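Local atomic coordinates of LbaCas13a H328A (C2c2) (Lachnospiraceae bacterium NK4A179, PDB entry 5WLH), a protein that binds pre-crRNA as an RNA-guided CRISPR-Cas13a enzyme and cleaves RNA with a preference for adenines. Residues 565-570 with 629-634; 579-584 with 621-626; 895-898 with 903-906; 503-508 with 911-916. All coordinates share one frame; numbering follows the deposited sequence.

Contact 1 (565-570 with 629-634); sequences QYFGGH and EHETER
Three groups from both sides of the contact grip one water: it donates to Phe567 O at 2.7 Å and to Glu631 OE2 at 2.5 Å, and accepts from Arg634 NH1 at 2.9 Å. A separate water accepts from Arg634 NH2 at 3.0 Å and lies within bonding distance of Gly568 O, so solvent, not direct bonds, links the guanidinium to the turn. Direct touch comes from Glu631, whose carboxylate sits at the edge of the Phe567 ring, OE1 being 3.7 Å from CD1, with the two planes 59° apart. A bend at chi2 (-142°) brings the acid group there. Its OE1 is also held by Tyr907 and by a salt bridge from Arg911. Replacing Glu631 by an alanine would remove this carboxylate and is likely to leave Arg911 without its charge mate and the shared water short of an acceptor. Gly568, at positive phi, is the C-prime residue of the Schellman motif ending helix 559-564, and any CB there would run into Arg634 NH1. The case illustrates how a helix terminus can be joined to another helix partly through water: the turn after helix 559-564 lies against Glu631 of helix 621-632 and Arg634 just beyond it, with helix 960-974 covering both through Leu973 and the Phe912 ring meeting Phe567.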
loop_
_atom_site.group_PDB
_atom_site.type_symbol
_atom_site.label_atom_id
_atom_site.label_comp_id
_atom_site.label_asym_id
_atom_site.label_seq_id
_atom_site.Cartn_x
_atom_site.Cartn_y
_atom_site.Cartn_z
ATOM N N GLN A 565 5.456 4.386 -32.768
ATOM C CA GLN A 565 6.496 3.741 -31.964
ATOM C C GLN A 565 5.885 2.995 -30.783
ATOM O O GLN A 565 6.388 1.944 -30.368
ATOM C CB GLN A 565 7.494 4.781 -31.447
ATOM C CG GLN A 565 8.396 5.391 -32.497
ATOM C CD GLN A 565 9.274 6.502 -31.944
ATOM O OE1 GLN A 565 9.683 6.467 -30.792
ATOM N NE2 GLN A 565 9.580 7.488 -32.782
ATOM N N TYR A 566 4.805 3.539 -30.220
ATOM C CA TYR A 566 4.103 2.933 -29.094
ATOM C C TYR A 566 3.157 1.827 -29.519
ATOM O O TYR A 566 2.636 1.107 -28.654
ATOM C CB TYR A 566 3.353 4.018 -28.338
ATOM C CG TYR A 566 4.317 4.971 -27.719
ATOM C CD1 TYR A 566 4.883 4.690 -26.489
ATOM C CD2 TYR A 566 4.723 6.121 -28.389
ATOM C CE1 TYR A 566 5.808 5.526 -25.921
ATOM C CE2 TYR A 566 5.646 6.975 -27.817
ATOM C CZ TYR A 566 6.190 6.667 -26.586
ATOM O OH TYR A 566 7.112 7.500 -26.000
ATOM N N PHE A 567 2.931 1.678 -30.821
ATOM C CA PHE A 567 2.203 0.551 -31.383
ATOM C C PHE A 567 3.155 -0.372 -32.139
ATOM O O PHE A 567 2.787 -0.974 -33.150
ATOM C CB PHE A 567 1.066 1.042 -32.279
ATOM C CG PHE A 567 -0.028 1.779 -31.531
ATOM C CD1 PHE A 567 -1.104 1.090 -30.996
ATOM C CD2 PHE A 567 0.023 3.151 -31.372
ATOM C CE1 PHE A 567 -2.108 1.760 -30.309
ATOM C CE2 PHE A 567 -0.974 3.832 -30.682
ATOM C CZ PHE A 567 -2.045 3.133 -30.154
ATOM N N GLY A 568 4.398 -0.448 -31.667
ATOM C CA GLY A 568 5.363 -1.420 -32.137
ATOM C C GLY A 568 6.196 -0.985 -33.325
ATOM O O GLY A 568 6.998 -1.787 -33.816
ATOM N N GLY A 569 6.038 0.244 -33.791
ATOM C CA GLY A 569 6.801 0.768 -34.915
ATOM C C GLY A 569 5.943 0.922 -36.161
ATOM O O GLY A 569 5.143 0.043 -36.510
ATOM N N HIS A 570 6.123 2.051 -36.858
ATOM C CA HIS A 570 5.267 2.333 -38.005
ATOM C C HIS A 570 5.437 1.306 -39.117
ATOM O O HIS A 570 4.531 1.152 -39.948
ATOM C CB HIS A 570 5.517 3.757 -38.518
ATOM C CG HIS A 570 6.818 3.939 -39.235
ATOM N ND1 HIS A 570 7.930 4.486 -38.631
ATOM C CD2 HIS A 570 7.169 3.697 -40.521
ATOM C CE1 HIS A 570 8.918 4.550 -39.507
ATOM N NE2 HIS A 570 8.481 4.080 -40.662
ATOM N N GLU A 629 -7.891 -4.509 -33.539
ATOM C CA GLU A 629 -7.942 -5.722 -34.347
ATOM C C GLU A 629 -6.625 -5.935 -35.078
ATOM O O GLU A 629 -6.134 -7.062 -35.168
ATOM C CB GLU A 629 -9.106 -5.674 -35.337
ATOM C CG GLU A 629 -9.142 -6.897 -36.246
ATOM C CD GLU A 629 -10.414 -6.985 -37.053
ATOM O OE1 GLU A 629 -10.951 -5.916 -37.406
ATOM O OE2 GLU A 629 -10.865 -8.118 -37.343
ATOM N N HIS A 630 -6.033 -4.857 -35.594
ATOM C CA HIS A 630 -4.753 -4.974 -36.281
ATOM C C HIS A 630 -3.697 -5.550 -35.352
ATOM O O HIS A 630 -2.895 -6.395 -35.758
ATOM C CB HIS A 630 -4.330 -3.608 -36.817
ATOM C CG HIS A 630 -3.142 -3.650 -37.729
ATOM N ND1 HIS A 630 -1.854 -3.448 -37.280
ATOM C CD2 HIS A 630 -3.047 -3.853 -39.064
ATOM C CE1 HIS A 630 -1.015 -3.535 -38.298
ATOM N NE2 HIS A 630 -1.714 -3.782 -39.392
ATOM N N GLU A 631 -3.705 -5.129 -34.086
ATOM C CA GLU A 631 -2.724 -5.645 -33.138
ATOM C C GLU A 631 -3.003 -7.095 -32.763
ATOM O O GLU A 631 -2.063 -7.871 -32.576
ATOM C CB GLU A 631 -2.684 -4.745 -31.899
ATOM C CG GLU A 631 -2.166 -3.370 -32.240
ATOM C CD GLU A 631 -1.277 -2.779 -31.159
ATOM O OE1 GLU A 631 -1.817 -2.443 -30.084
ATOM O OE2 GLU A 631 -0.054 -2.639 -31.392
ATOM N N THR A 632 -4.276 -7.486 -32.634
ATOM C CA THR A 632 -4.566 -8.889 -32.342
ATOM C C THR A 632 -4.037 -9.791 -33.446
ATOM O O THR A 632 -3.613 -10.919 -33.178
ATOM C CB THR A 632 -6.069 -9.156 -32.165
ATOM O OG1 THR A 632 -6.758 -8.979 -33.414
ATOM C CG2 THR A 632 -6.678 -8.272 -31.114
ATOM N N GLU A 633 -4.024 -9.295 -34.685
ATOM C CA GLU A 633 -3.585 -10.127 -35.796
ATOM C C GLU A 633 -2.111 -10.493 -35.697
ATOM O O GLU A 633 -1.688 -11.472 -36.321
ATOM C CB GLU A 633 -3.883 -9.425 -37.120
ATOM C CG GLU A 633 -5.328 -9.613 -37.569
ATOM C CD GLU A 633 -5.773 -8.572 -38.577
ATOM O OE1 GLU A 633 -4.918 -7.788 -39.045
ATOM O OE2 GLU A 633 -6.977 -8.549 -38.910
ATOM N N ARG A 634 -1.316 -9.762 -34.918
ATOM C CA ARG A 634 0.095 -10.104 -34.823
ATOM C C ARG A 634 0.419 -10.990 -33.624
ATOM O O ARG A 634 1.549 -11.472 -33.523
ATOM C CB ARG A 634 0.968 -8.835 -34.813
ATOM C CG ARG A 634 0.779 -7.862 -33.669
ATOM C CD ARG A 634 1.629 -6.594 -33.881
ATOM N NE ARG A 634 3.053 -6.869 -33.699
ATOM C CZ ARG A 634 3.886 -6.121 -32.977
ATOM N NH1 ARG A 634 3.455 -5.015 -32.376
ATOM N NH2 ARG A 634 5.163 -6.463 -32.873
HETATM O O HOH W 1 1.378 -3.314 -33.385
HETATM O O HOH W 2 7.174 -4.270 -32.647
#

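Contact 2 (579-584 with 621-626)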
loop_
_atom_site.group_PDB
_atom_site.type_symbol
_atom_site.label_atom_id
_atom_site.label_comp_id
_atom_site.label_asym_id
_atom_site.label_seq_id
_atom_site.Cartn_x
_atom_site.Cartn_y
_atom_site.Cartn_z
ATOM N N ASP A 579 -6.104 6.583 -43.748
ATOM C CA ASP A 579 -6.867 7.639 -44.395
ATOM C C ASP A 579 -8.353 7.333 -44.431
ATOM O O ASP A 579 -9.157 8.266 -44.514
ATOM C CB ASP A 579 -6.320 7.882 -45.799
ATOM C CG ASP A 579 -5.035 8.688 -45.779
ATOM O OD1 ASP A 579 -4.837 9.467 -44.819
ATOM O OD2 ASP A 579 -4.218 8.533 -46.711
ATOM N N LYS A 580 -8.738 6.057 -44.351
ATOM C CA LYS A 580 -10.148 5.733 -44.189
ATOM C C LYS A 580 -10.703 6.348 -42.913
ATOM O O LYS A 580 -11.860 6.781 -42.881
ATOM C CB LYS A 580 -10.351 4.216 -44.195
ATOM C CG LYS A 580 -11.724 3.787 -43.709
ATOM C CD LYS A 580 -11.955 2.286 -43.772
ATOM C CE LYS A 580 -13.400 1.965 -43.351
ATOM N NZ LYS A 580 -13.876 0.613 -43.783
ATOM N N TYR A 581 -9.883 6.433 -41.866
ATOM C CA TYR A 581 -10.323 6.955 -40.579
ATOM C C TYR A 581 -9.992 8.423 -40.374
ATOM O O TYR A 581 -10.718 9.114 -39.654
ATOM C CB TYR A 581 -9.710 6.123 -39.445
ATOM C CG TYR A 581 -9.984 4.656 -39.619
ATOM C CD1 TYR A 581 -11.226 4.122 -39.305
ATOM C CD2 TYR A 581 -9.014 3.807 -40.124
ATOM C CE1 TYR A 581 -11.487 2.772 -39.484
ATOM C CE2 TYR A 581 -9.264 2.465 -40.304
ATOM C CZ TYR A 581 -10.501 1.953 -39.984
ATOM O OH TYR A 581 -10.732 0.616 -40.168
ATOM N N LEU A 582 -8.922 8.918 -40.978
ATOM C CA LEU A 582 -8.595 10.340 -40.932
ATOM C C LEU A 582 -9.012 11.013 -42.238
ATOM O O LEU A 582 -8.207 11.591 -42.972
ATOM C CB LEU A 582 -7.110 10.528 -40.646
ATOM C CG LEU A 582 -6.703 9.806 -39.358
ATOM C CD1 LEU A 582 -5.239 9.414 -39.379
ATOM C CD2 LEU A 582 -7.020 10.691 -38.164
ATOM N N ALA A 583 -10.308 10.909 -42.518
ATOM C CA ALA A 583 -10.918 11.483 -43.706
ATOM C C ALA A 583 -11.409 12.900 -43.417
ATOM O O ALA A 583 -11.457 13.352 -42.270
ATOM C CB ALA A 583 -12.066 10.601 -44.198
ATOM N N GLY A 584 -11.790 13.604 -44.483
ATOM C CA GLY A 584 -12.049 15.021 -44.329
ATOM C C GLY A 584 -10.752 15.754 -44.031
ATOM O O GLY A 584 -9.662 15.350 -44.449
ATOM N N LYS A 621 -14.042 5.844 -32.568
ATOM C CA LYS A 621 -14.071 4.480 -32.048
ATOM C C LYS A 621 -13.742 3.473 -33.130
ATOM O O LYS A 621 -13.149 2.429 -32.845
ATOM C CB LYS A 621 -15.441 4.155 -31.447
ATOM C CG LYS A 621 -15.892 5.093 -30.337
ATOM C CD LYS A 621 -17.276 4.676 -29.839
ATOM C CE LYS A 621 -18.148 4.164 -30.990
ATOM N NZ LYS A 621 -19.536 4.695 -30.923
ATOM N N GLU A 622 -14.120 3.761 -34.376
ATOM C CA GLU A 622 -13.795 2.836 -35.453
ATOM C C GLU A 622 -12.289 2.745 -35.649
ATOM O O GLU A 622 -11.753 1.660 -35.891
ATOM C CB GLU A 622 -14.491 3.270 -36.747
ATOM C CG GLU A 622 -16.010 3.095 -36.699
ATOM C CD GLU A 622 -16.718 4.168 -35.875
ATOM O OE1 GLU A 622 -16.266 5.336 -35.877
ATOM O OE2 GLU A 622 -17.728 3.840 -35.221
ATOM N N LEU A 623 -11.591 3.876 -35.541
ATOM C CA LEU A 623 -10.140 3.857 -35.688
ATOM C C LEU A 623 -9.488 3.032 -34.580
ATOM O O LEU A 623 -8.713 2.109 -34.854
ATOM C CB LEU A 623 -9.602 5.285 -35.698
ATOM C CG LEU A 623 -8.084 5.469 -35.567
ATOM C CD1 LEU A 623 -7.307 4.755 -36.675
ATOM C CD2 LEU A 623 -7.751 6.953 -35.515
ATOM N N ILE A 624 -9.813 3.340 -33.322
ATOM C CA ILE A 624 -9.212 2.624 -32.197
ATOM C C ILE A 624 -9.531 1.136 -32.278
ATOM O O ILE A 624 -8.657 0.284 -32.079
ATOM C CB ILE A 624 -9.682 3.235 -30.859
ATOM C CG1 ILE A 624 -9.396 4.736 -30.816
ATOM C CG2 ILE A 624 -9.001 2.524 -29.676
ATOM C CD1 ILE A 624 -7.917 5.093 -30.919
ATOM N N SER A 625 -10.786 0.800 -32.589
ATOM C CA SER A 625 -11.183 -0.597 -32.715
ATOM C C SER A 625 -10.424 -1.295 -33.833
ATOM O O SER A 625 -10.022 -2.455 -33.690
ATOM C CB SER A 625 -12.692 -0.687 -32.962
ATOM O OG SER A 625 -13.036 -1.983 -33.417
ATOM N N ALA A 626 -10.233 -0.614 -34.965
ATOM C CA ALA A 626 -9.479 -1.217 -36.060
ATOM C C ALA A 626 -8.012 -1.373 -35.699
ATOM O O ALA A 626 -7.363 -2.333 -36.134
ATOM C CB ALA A 626 -9.626 -0.374 -37.332
#
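Tyr581 turns its CG anti to its own carbonyl carbon (chi1 -53°), while Leu623 keeps CG anti to its backbone N (chi1 168°); together these torsions lay the tyrosine ring along helix 621-632 and leave CD1 of the leucine against the ring's base. Over one face comes backbone, not a side-chain tip: Leu623 CA stands 4.2 Å from the centroid of the Tyr581 ring, 25° off its normal, in a CH-pi contact displaced toward the rim. CG of the preceding Lys580 covers the opposite face, so the ring is sandwiched between aliphatic groups. At the base, Tyr581 CB and Leu623 CB touch at 3.8 Å. Further out, the hydroxyl end reaches the next helical turn, where Tyr581 OH makes a close approach, 3.2 Å, onto the methyl CB of Ala626. Leu623 also packs on Phe591 of helix 588-602, whereas Glu622 leads its carboxylate away from the ring. Here one aromatic side chain at the end of a short, weakly bonded helix packs on helix 621-632. Because the chain between the two segments carries an RX4H sequence, the signature of HEPN ribonucleases, the packing is consistent with the framework of a HEPN domain.

Contact 3 (895-898 with 903-906)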
loop_
_atom_site.group_PDB
_atom_site.type_symbol
_atom_site.label_atom_id
_atom_site.label_comp_id
_atom_site.label_asym_id
_atom_site.label_seq_id
_atom_site.Cartn_x
_atom_site.Cartn_y
_atom_site.Cartn_z
ATOM N N SER A 895 -14.733 -8.252 -31.737
ATOM C CA SER A 895 -16.044 -7.623 -31.873
ATOM C C SER A 895 -16.466 -6.919 -30.587
ATOM O O SER A 895 -17.165 -5.901 -30.635
ATOM C CB SER A 895 -17.101 -8.653 -32.295
ATOM O OG SER A 895 -17.252 -9.676 -31.326
ATOM N N ARG A 896 -16.039 -7.428 -29.430
ATOM C CA ARG A 896 -16.445 -6.793 -28.182
ATOM C C ARG A 896 -15.725 -5.466 -27.978
ATOM O O ARG A 896 -16.322 -4.504 -27.488
ATOM C CB ARG A 896 -16.225 -7.754 -27.018
ATOM C CG ARG A 896 -17.185 -8.943 -27.079
ATOM C CD ARG A 896 -17.267 -9.706 -25.768
ATOM N NE ARG A 896 -16.034 -10.426 -25.458
ATOM C CZ ARG A 896 -15.726 -11.645 -25.902
ATOM N NH1 ARG A 896 -16.554 -12.301 -26.706
ATOM N NH2 ARG A 896 -14.577 -12.207 -25.548
ATOM N N VAL A 897 -14.448 -5.382 -28.366
ATOM C CA VAL A 897 -13.751 -4.098 -28.308
ATOM C C VAL A 897 -14.347 -3.118 -29.308
ATOM O O VAL A 897 -14.461 -1.919 -29.025
ATOM C CB VAL A 897 -12.244 -4.292 -28.537
ATOM C CG1 VAL A 897 -11.547 -2.935 -28.764
ATOM C CG2 VAL A 897 -11.656 -5.010 -27.340
ATOM N N ALA A 898 -14.752 -3.607 -30.485
ATOM C CA ALA A 898 -15.364 -2.721 -31.474
ATOM C C ALA A 898 -16.588 -2.018 -30.899
ATOM O O ALA A 898 -16.805 -0.829 -31.147
ATOM C CB ALA A 898 -15.739 -3.516 -32.729
ATOM N N LEU A 903 -13.756 -0.835 -23.182
ATOM C CA LEU A 903 -12.640 -1.708 -23.550
ATOM C C LEU A 903 -11.575 -0.932 -24.315
ATOM O O LEU A 903 -10.374 -1.137 -24.103
ATOM C CB LEU A 903 -13.131 -2.900 -24.373
ATOM C CG LEU A 903 -13.762 -4.033 -23.554
ATOM C CD1 LEU A 903 -14.259 -5.152 -24.464
ATOM C CD2 LEU A 903 -12.790 -4.588 -22.477
ATOM N N GLN A 904 -11.988 -0.011 -25.192
ATOM C CA GLN A 904 -11.001 0.799 -25.901
ATOM C C GLN A 904 -10.142 1.626 -24.943
ATOM O O GLN A 904 -8.943 1.819 -25.181
ATOM C CB GLN A 904 -11.705 1.679 -26.930
ATOM C CG GLN A 904 -12.334 0.817 -28.045
ATOM C CD GLN A 904 -13.035 1.659 -29.109
ATOM O OE1 GLN A 904 -12.904 2.879 -29.139
ATOM N NE2 GLN A 904 -13.817 1.003 -29.952
ATOM N N LYS A 905 -10.731 2.126 -23.859
ATOM C CA LYS A 905 -9.941 2.852 -22.869
ATOM C C LYS A 905 -8.893 1.954 -22.224
ATOM O O LYS A 905 -7.729 2.347 -22.083
ATOM C CB LYS A 905 -10.839 3.433 -21.778
ATOM C CG LYS A 905 -11.835 4.478 -22.214
ATOM C CD LYS A 905 -12.563 4.919 -20.941
ATOM C CE LYS A 905 -13.922 5.465 -21.230
ATOM N NZ LYS A 905 -14.633 5.688 -19.948
ATOM N N TRP A 906 -9.304 0.771 -21.754
ATOM C CA TRP A 906 -8.332 -0.140 -21.147
ATOM C C TRP A 906 -7.222 -0.461 -22.128
ATOM O O TRP A 906 -6.049 -0.566 -21.754
ATOM C CB TRP A 906 -9.006 -1.435 -20.701
ATOM C CG TRP A 906 -9.838 -1.270 -19.504
ATOM C CD1 TRP A 906 -11.195 -1.133 -19.465
ATOM C CD2 TRP A 906 -9.387 -1.210 -18.148
ATOM N NE1 TRP A 906 -11.619 -0.996 -18.164
ATOM C CE2 TRP A 906 -10.528 -1.046 -17.335
ATOM C CE3 TRP A 906 -8.129 -1.284 -17.542
ATOM C CZ2 TRP A 906 -10.450 -0.942 -15.949
ATOM C CZ3 TRP A 906 -8.054 -1.192 -16.163
ATOM C CH2 TRP A 906 -9.206 -1.024 -15.383
#
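Val897 packs closely against both Leu903 and Gln904, while the side chains of its neighbours Arg896 and Ala898 sit at the exposed border and take little part. In the tight part, Val897 CG2 lies 3.9 Å from Leu903 CD1, and its other methyl, CG1, rests on the aliphatic CG of Gln904. The same Leu903 CD1 is 3.7 Å from Arg896 O. The valine places CG1 anti to its backbone N (chi1 168°), which lets the two methyls divide between the two partners. One polar bond crosses the same region: Gln904 NE2 donates to Val897 O at 3.1 Å, fairly straight at 157°. The acceptor stays near the amide plane of the glutamine, although the donor is tilted 27° from the carbonyl plane. At the amide's other end, OE1 accepts from Trp619 NE1, and this fixes which way round the amide is turned; NE2 has a further, weak bond to Lys621 O. On the looser side, Arg896 CB stays 4.1 Å from Leu903 CD1, and the arginine's charged end goes to Asp962 instead. Two consecutive helices, 891-898 and 901-911, joined by a short link, thus pack on each other. The chemistry implies a division of labour: apolar methyls fill the interface, and a buried amide supplies a donor to a carbonyl in the last turn of the first helix.

Contact 4 (503-508 with 911-916); sequences AVYVAF and RFLSPA. With nucleotides of chain B.
What stands out is that Leu913, a residue in the break between two helices, presses a methyl onto the backbone of a third: its CD2 lies 3.6 Å from Tyr505 O and also meets Phe508 CB at 3.9 Å. The other methyl, CD1, touches the tyrosine ring at CD1, 3.8 Å away, and comes in obliquely. With CG anti to the carbonyl carbon (chi1 -60°) and an extended chi2, the leucine carries both methyls to the flank of helix 486-517, crossing the Tyr505 side chain at about a right angle. Trimming Leu913 to an alanine would probably open a gap between the linker and Tyr505 and Phe508 of helix 486-517, with the methyl contacts to the Tyr505 ring and Phe508 CB lost. Phe508 turns its ring away from this contact, edge-to-face with Phe1252, directly after the chain's second RX4H sequence. Ser914, at the N-cap of helix 915-941, caps the backbone N of Gln917. Beyond that cap the first turn approaches the bound pre-crRNA, with Ala916 N 3.5 Å from O2 of U35 of chain B. The chemistry thus separates two tasks. Mostly apolar packing, with one hydrogen bond from His512 to Phe912 O, seats the linker on helix 486-517, while the positive end of the following helix's dipole may favour the uracil oxygen.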
loop_
_atom_site.group_PDB
_atom_site.type_symbol
_atom_site.label_atom_id
_atom_site.label_comp_id
_atom_site.label_asym_id
_atom_site.label_seq_id
_atom_site.Cartn_x
_atom_site.Cartn_y
_atom_site.Cartn_z
ATOM N N ALA A 503 -5.748 4.932 -11.897
ATOM C CA ALA A 503 -5.503 6.358 -12.068
ATOM C C ALA A 503 -4.025 6.627 -12.291
ATOM O O ALA A 503 -3.654 7.534 -13.046
ATOM C CB ALA A 503 -6.006 7.126 -10.846
ATOM N N VAL A 504 -3.167 5.851 -11.629
ATOM C CA VAL A 504 -1.728 6.009 -11.784
ATOM C C VAL A 504 -1.327 5.700 -13.218
ATOM O O VAL A 504 -0.565 6.446 -13.841
ATOM C CB VAL A 504 -0.999 5.091 -10.782
ATOM C CG1 VAL A 504 0.496 4.954 -11.140
ATOM C CG2 VAL A 504 -1.203 5.603 -9.352
ATOM N N TYR A 505 -1.878 4.617 -13.775
ATOM C CA TYR A 505 -1.509 4.205 -15.127
ATOM C C TYR A 505 -2.064 5.155 -16.174
ATOM O O TYR A 505 -1.395 5.385 -17.188
ATOM C CB TYR A 505 -1.970 2.770 -15.390
ATOM C CG TYR A 505 -1.244 1.834 -14.473
ATOM C CD1 TYR A 505 0.147 1.855 -14.400
ATOM C CD2 TYR A 505 -1.937 0.993 -13.623
ATOM C CE1 TYR A 505 0.832 1.019 -13.531
ATOM C CE2 TYR A 505 -1.267 0.169 -12.749
ATOM C CZ TYR A 505 0.107 0.184 -12.704
ATOM O OH TYR A 505 0.771 -0.648 -11.827
ATOM N N VAL A 506 -3.258 5.724 -15.940
ATOM C CA VAL A 506 -3.750 6.793 -16.818
ATOM C C VAL A 506 -2.721 7.915 -16.906
ATOM O O VAL A 506 -2.367 8.372 -18.001
ATOM C CB VAL A 506 -5.115 7.318 -16.338
ATOM C CG1 VAL A 506 -5.556 8.567 -17.161
ATOM C CG2 VAL A 506 -6.155 6.240 -16.453
ATOM N N ALA A 507 -2.193 8.345 -15.754
ATOM C CA ALA A 507 -1.177 9.395 -15.745
ATOM C C ALA A 507 0.064 8.979 -16.531
ATOM O O ALA A 507 0.606 9.778 -17.302
ATOM C CB ALA A 507 -0.795 9.756 -14.305
ATOM N N PHE A 508 0.540 7.734 -16.346
ATOM C CA PHE A 508 1.738 7.300 -17.054
ATOM C C PHE A 508 1.482 7.164 -18.547
ATOM O O PHE A 508 2.369 7.443 -19.360
ATOM C CB PHE A 508 2.263 5.973 -16.496
ATOM C CG PHE A 508 3.161 6.144 -15.294
ATOM C CD1 PHE A 508 4.450 6.645 -15.441
ATOM C CD2 PHE A 508 2.714 5.822 -14.021
ATOM C CE1 PHE A 508 5.284 6.816 -14.335
ATOM C CE2 PHE A 508 3.542 5.992 -12.900
ATOM C CZ PHE A 508 4.819 6.485 -13.057
ATOM N N ARG A 911 -1.817 0.102 -23.229
ATOM C CA ARG A 911 -0.902 -0.039 -24.353
ATOM C C ARG A 911 0.222 0.986 -24.298
ATOM O O ARG A 911 1.304 0.735 -24.835
ATOM C CB ARG A 911 -1.678 0.084 -25.670
ATOM C CG ARG A 911 -0.875 -0.307 -26.902
ATOM C CD ARG A 911 -0.500 -1.771 -26.910
ATOM N NE ARG A 911 0.202 -2.097 -28.153
ATOM C CZ ARG A 911 1.522 -2.004 -28.324
ATOM N NH1 ARG A 911 2.318 -1.616 -27.331
ATOM N NH2 ARG A 911 2.048 -2.310 -29.498
ATOM N N PHE A 912 -0.015 2.141 -23.673
ATOM C CA PHE A 912 0.991 3.191 -23.583
ATOM C C PHE A 912 1.851 3.081 -22.331
ATOM O O PHE A 912 2.575 4.024 -22.007
ATOM C CB PHE A 912 0.320 4.563 -23.649
ATOM C CG PHE A 912 0.176 5.060 -25.051
ATOM C CD1 PHE A 912 1.237 5.687 -25.681
ATOM C CD2 PHE A 912 -0.983 4.819 -25.765
ATOM C CE1 PHE A 912 1.130 6.104 -26.981
ATOM C CE2 PHE A 912 -1.103 5.239 -27.078
ATOM C CZ PHE A 912 -0.041 5.879 -27.688
ATOM N N LEU A 913 1.796 1.952 -21.632
ATOM C CA LEU A 913 2.635 1.752 -20.457
ATOM C C LEU A 913 3.938 1.064 -20.839
ATOM O O LEU A 913 4.060 0.478 -21.905
ATOM C CB LEU A 913 1.900 0.908 -19.420
ATOM C CG LEU A 913 0.585 1.465 -18.891
ATOM C CD1 LEU A 913 -0.050 0.445 -17.948
ATOM C CD2 LEU A 913 0.848 2.814 -18.184
ATOM N N SER A 914 4.925 1.141 -19.945
ATOM C CA SER A 914 6.064 0.248 -20.078
ATOM C C SER A 914 5.588 -1.191 -19.878
ATOM O O SER A 914 4.533 -1.420 -19.277
ATOM C CB SER A 914 7.140 0.586 -19.045
ATOM O OG SER A 914 6.695 0.180 -17.770
ATOM N N PRO A 915 6.346 -2.171 -20.383
ATOM C CA PRO A 915 5.969 -3.578 -20.141
ATOM C C PRO A 915 5.830 -3.896 -18.668
ATOM O O PRO A 915 4.909 -4.619 -18.279
ATOM C CB PRO A 915 7.122 -4.378 -20.765
ATOM C CG PRO A 915 7.766 -3.452 -21.737
ATOM C CD PRO A 915 7.533 -2.049 -21.249
ATOM N N ALA A 916 6.733 -3.379 -17.835
ATOM C CA ALA A 916 6.644 -3.656 -16.408
ATOM C C ALA A 916 5.392 -3.038 -15.817
ATOM O O ALA A 916 4.751 -3.630 -14.948
ATOM C CB ALA A 916 7.881 -3.132 -15.687
ATOM P P U B 35 4.964 -12.734 -17.489
ATOM O OP1 U B 35 3.657 -12.401 -16.880
ATOM O OP2 U B 35 4.906 -13.820 -18.497
ATOM O "O5'" U B 35 5.628 -11.457 -18.147
ATOM C "C5'" U B 35 5.222 -10.981 -19.410
ATOM C "C4'" U B 35 6.106 -9.839 -19.815
ATOM O "O4'" U B 35 5.955 -8.752 -18.874
ATOM C "C3'" U B 35 7.589 -10.151 -19.776
ATOM O "O3'" U B 35 7.992 -10.821 -20.948
ATOM C "C2'" U B 35 8.222 -8.778 -19.604
ATOM O "O2'" U B 35 8.345 -8.123 -20.854
ATOM C "C1'" U B 35 7.168 -8.048 -18.753
ATOM N N1 U B 35 7.557 -8.020 -17.327
ATOM C C2 U B 35 8.430 -7.019 -16.964
ATOM O O2 U B 35 8.838 -6.179 -17.744
ATOM N N3 U B 35 8.790 -7.023 -15.648
ATOM C C4 U B 35 8.396 -7.925 -14.684
ATOM O O4 U B 35 8.842 -7.787 -13.544
ATOM C C5 U B 35 7.501 -8.941 -15.135
ATOM C C6 U B 35 7.115 -8.956 -16.417
#

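In the fold
Helix 621-632 supplies one side of both contact 1 and contact 2, whose centres lie about 15 Å apart. From it, two connections run to the chain around residue 900. Contact 1 reaches contact 4 by a salt bridge, Glu631 OE1 to Arg911 NE at 2.8 Å; contact 2 packs on contact 3, with Ser625 OG 3.1 Å from Ala898 CA. Contacts 3 and 4, about 17 Å apart between centres, are joined by successive helices 901-911 and 915-941. Only contact 4 includes a nucleotide of the bound RNA; the nearest atoms of contacts 1, 3 and 2 are about 8, 14 and 20 Å from the RNA, a gradient from RNA to periphery.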